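Local coordinates for protein aminopeptidase N (Francisella tularensis subsp. tularensis, PDB 5DLL) that is a zinc-dependent M1-family metallopeptidase that releases N-terminal amino acids from peptides and probably helps degrade intracellular peptides formed by protein breakdown, at residues Asn592-Ile597 against Asp649-Val654. Sequence-based numbering, arbitrary orientation.
Sequences NAFKSI and DDWLAV
Asp-650 leaves its backbone directed at the helix that carries Lys-595, and the two residues have the nearest CA atoms across the contact, 7.9 Å apart. They form a salt bridge, a long one: Lys-595 NZ lies 3.5 Å from Asp-650 OD2 and farther from OD1. The lysine leaves its helix with CG anti to the backbone N (chi1 -173°), then bends at chi3 and chi4, which folds the ammonium group back so that OD2 is approached by both NZ and the CG methylene, the latter also 3.5 Å away. OD2 is also hydrogen-bonded to NE2 of His-599, so one carboxylate oxygen serves both the lysine and the imidazole just beyond the end of helix 588-598. One residue on, Trp-651 brings the six-membered part of its indole against Phe-594. The two rings meet at their edges, Phe-594 CE2 lying 3.6 Å from Trp-651 CH2 and 3.8 Å from CZ2, with their planes steeply inclined and neither over the other's face. Indole NE1 is hydrogen-bonded to Leu-643 O, which helps fix how the ring is turned. Around this pair, Tyr-683 of helix 668-685 stacks on Trp-651 and touches Phe-594, while Leu-612 of helix 605-612 packs on both; this buried apolar layer and, beside it, the partly exposed salt bridge join helices 588-598 and 648-658 within the all-helical, ARM-repeat-like C-terminal region, far from the zinc site.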
ATOM      1  N   ASN A 592     -34.614  11.628   2.808  1.00 65.87           N
ATOM      2  CA  ASN A 592     -35.053  10.936   4.019  1.00 67.53           C
ATOM      3  C   ASN A 592     -34.262   9.665   4.296  1.00 65.81           C
ATOM      4  O   ASN A 592     -34.095   9.288   5.455  1.00 77.95           O
ATOM      5  CB  ASN A 592     -36.553  10.633   3.959  1.00 69.09           C
ATOM      6  CG  ASN A 592     -37.402  11.891   3.993  1.00 72.35           C
ATOM      7  OD1 ASN A 592     -37.198  12.775   4.832  1.00 69.24           O
ATOM      8  ND2 ASN A 592     -38.364  11.979   3.082  1.00 74.74           N
ATOM      9  N   ALA A 593     -33.789   9.002   3.243  1.00 63.07           N
ATOM     10  CA  ALA A 593     -32.846   7.887   3.397  1.00 63.14           C
ATOM     11  C   ALA A 593     -31.495   8.411   3.901  1.00 62.33           C
ATOM     12  O   ALA A 593     -30.832   7.777   4.723  1.00 63.86           O
ATOM     13  CB  ALA A 593     -32.673   7.141   2.082  1.00 60.41           C
ATOM     14  N   PHE A 594     -31.115   9.582   3.403  1.00 59.90           N
ATOM     15  CA  PHE A 594     -29.899  10.279   3.826  1.00 62.10           C
ATOM     16  C   PHE A 594     -29.986  10.704   5.293  1.00 59.87           C
ATOM     17  O   PHE A 594     -29.020  10.581   6.044  1.00 60.10           O
ATOM     18  CB  PHE A 594     -29.699  11.513   2.940  1.00 66.05           C
ATOM     19  CG  PHE A 594     -28.269  11.939   2.782  1.00 65.42           C
ATOM     20  CD1 PHE A 594     -27.439  11.295   1.874  1.00 64.57           C
ATOM     21  CD2 PHE A 594     -27.764  13.010   3.504  1.00 66.50           C
ATOM     22  CE1 PHE A 594     -26.124  11.695   1.708  1.00 65.70           C
ATOM     23  CE2 PHE A 594     -26.452  13.417   3.340  1.00 66.25           C
ATOM     24  CZ  PHE A 594     -25.630  12.758   2.444  1.00 66.42           C
ATOM     25  N   LYS A 595     -31.153  11.211   5.680  1.00 60.02           N
ATOM     26  CA  LYS A 595     -31.423  11.638   7.052  1.00 65.52           C
ATOM     27  C   LYS A 595     -31.335  10.470   8.045  1.00 61.13           C
ATOM     28  O   LYS A 595     -30.779  10.614   9.136  1.00 55.85           O
ATOM     29  CB  LYS A 595     -32.821  12.281   7.123  1.00 71.31           C
ATOM     30  CG  LYS A 595     -33.167  12.933   8.457  1.00 78.84           C
ATOM     31  CD  LYS A 595     -34.673  13.090   8.646  1.00 90.06           C
ATOM     32  CE  LYS A 595     -35.245  14.265   7.863  1.00 89.07           C
ATOM     33  NZ  LYS A 595     -34.978  15.574   8.524  1.00 86.64           N
ATOM     34  N   SER A 596     -31.890   9.322   7.662  1.00 60.37           N
ATOM     35  CA  SER A 596     -31.953   8.160   8.548  1.00 61.73           C
ATOM     36  C   SER A 596     -30.573   7.561   8.786  1.00 60.26           C
ATOM     37  O   SER A 596     -30.264   7.124   9.895  1.00 68.19           O
ATOM     38  CB  SER A 596     -32.887   7.094   7.970  1.00 66.52           C
ATOM     39  OG  SER A 596     -32.374   6.583   6.753  1.00 75.43           O
ATOM     40  N   ILE A 597     -29.751   7.535   7.740  1.00 60.61           N
ATOM     41  CA  ILE A 597     -28.365   7.105   7.868  1.00 60.86           C
ATOM     42  C   ILE A 597     -27.642   8.024   8.856  1.00 58.81           C
ATOM     43  O   ILE A 597     -26.914   7.558   9.733  1.00 61.33           O
ATOM     44  CB  ILE A 597     -27.634   7.126   6.508  1.00 72.27           C
ATOM     45  CG1 ILE A 597     -28.245   6.102   5.534  1.00 81.45           C
ATOM     46  CG2 ILE A 597     -26.140   6.862   6.690  1.00 76.94           C
ATOM     47  CD1 ILE A 597     -27.822   4.666   5.761  1.00 85.74           C
ATOM     48  N   ASP A 649     -30.260  21.694  10.413  1.00 58.31           N
ATOM     49  CA  ASP A 649     -30.472  21.428  11.839  1.00 57.08           C
ATOM     50  C   ASP A 649     -29.878  20.084  12.249  1.00 56.83           C
ATOM     51  O   ASP A 649     -29.361  19.942  13.361  1.00 50.53           O
ATOM     52  CB  ASP A 649     -31.968  21.448  12.188  1.00 57.86           C
ATOM     53  CG  ASP A 649     -32.595  22.831  12.047  1.00 62.21           C
ATOM     54  OD1 ASP A 649     -31.869  23.847  12.108  1.00 65.12           O
ATOM     55  OD2 ASP A 649     -33.829  22.899  11.878  1.00 63.52           O
ATOM     56  N   ASP A 650     -29.956  19.107  11.346  1.00 56.60           N
ATOM     57  CA  ASP A 650     -29.440  17.760  11.601  1.00 59.20           C
ATOM     58  C   ASP A 650     -27.914  17.752  11.686  1.00 56.69           C
ATOM     59  O   ASP A 650     -27.346  17.121  12.579  1.00 57.18           O
ATOM     60  CB  ASP A 650     -29.883  16.779  10.506  1.00 67.78           C
ATOM     61  CG  ASP A 650     -31.392  16.742  10.315  1.00 72.61           C
ATOM     62  OD1 ASP A 650     -31.994  17.817  10.099  1.00 75.96           O
ATOM     63  OD2 ASP A 650     -31.968  15.630  10.362  1.00 67.79           O
ATOM     64  N   TRP A 651     -27.260  18.445  10.750  1.00 46.52           N
ATOM     65  CA  TRP A 651     -25.797  18.556  10.744  1.00 43.07           C
ATOM     66  C   TRP A 651     -25.308  19.173  12.053  1.00 41.81           C
ATOM     67  O   TRP A 651     -24.335  18.708  12.639  1.00 39.59           O
ATOM     68  CB  TRP A 651     -25.295  19.404   9.557  1.00 41.80           C
ATOM     69  CG  TRP A 651     -25.674  18.873   8.200  1.00 37.23           C
ATOM     70  CD1 TRP A 651     -26.398  19.520   7.237  1.00 39.12           C
ATOM     71  CD2 TRP A 651     -25.356  17.589   7.663  1.00 35.04           C
ATOM     72  NE1 TRP A 651     -26.551  18.716   6.133  1.00 36.21           N
ATOM     73  CE2 TRP A 651     -25.923  17.523   6.368  1.00 36.25           C
ATOM     74  CE3 TRP A 651     -24.644  16.487   8.146  1.00 34.71           C
ATOM     75  CZ2 TRP A 651     -25.797  16.398   5.554  1.00 35.53           C
ATOM     76  CZ3 TRP A 651     -24.520  15.369   7.338  1.00 34.67           C
ATOM     77  CH2 TRP A 651     -25.095  15.333   6.059  1.00 36.20           C
ATOM     78  N   LEU A 652     -25.997  20.225  12.493  1.00 45.91           N
ATOM     79  CA  LEU A 652     -25.684  20.910  13.748  1.00 48.87           C
ATOM     80  C   LEU A 652     -25.869  20.006  14.969  1.00 48.25           C
ATOM     81  O   LEU A 652     -25.042  20.011  15.883  1.00 51.02           O
ATOM     82  CB  LEU A 652     -26.560  22.159  13.896  1.00 48.57           C
ATOM     83  CG  LEU A 652     -26.468  22.928  15.218  1.00 55.17           C
ATOM     84  CD1 LEU A 652     -25.038  23.350  15.516  1.00 56.96           C
ATOM     85  CD2 LEU A 652     -27.387  24.138  15.183  1.00 61.87           C
ATOM     86  N   ALA A 653     -26.962  19.245  14.981  1.00 47.41           N
ATOM     87  CA  ALA A 653     -27.289  18.363  16.106  1.00 50.38           C
ATOM     88  C   ALA A 653     -26.250  17.256  16.269  1.00 48.69           C
ATOM     89  O   ALA A 653     -25.680  17.068  17.351  1.00 48.08           O
ATOM     90  CB  ALA A 653     -28.675  17.759  15.916  1.00 50.43           C
ATOM     91  N   VAL A 654     -26.000  16.540  15.179  1.00 46.84           N
ATOM     92  CA  VAL A 654     -25.034  15.449  15.180  1.00 43.38           C
ATOM     93  C   VAL A 654     -23.611  15.965  15.420  1.00 41.49           C
ATOM     94  O   VAL A 654     -22.802  15.274  16.032  1.00 43.47           O
ATOM     95  CB  VAL A 654     -25.099  14.624  13.877  1.00 42.51           C
ATOM     96  CG1 VAL A 654     -24.035  13.537  13.873  1.00 44.43           C
ATOM     97  CG2 VAL A 654     -26.477  13.995  13.713  1.00 43.67           C
TER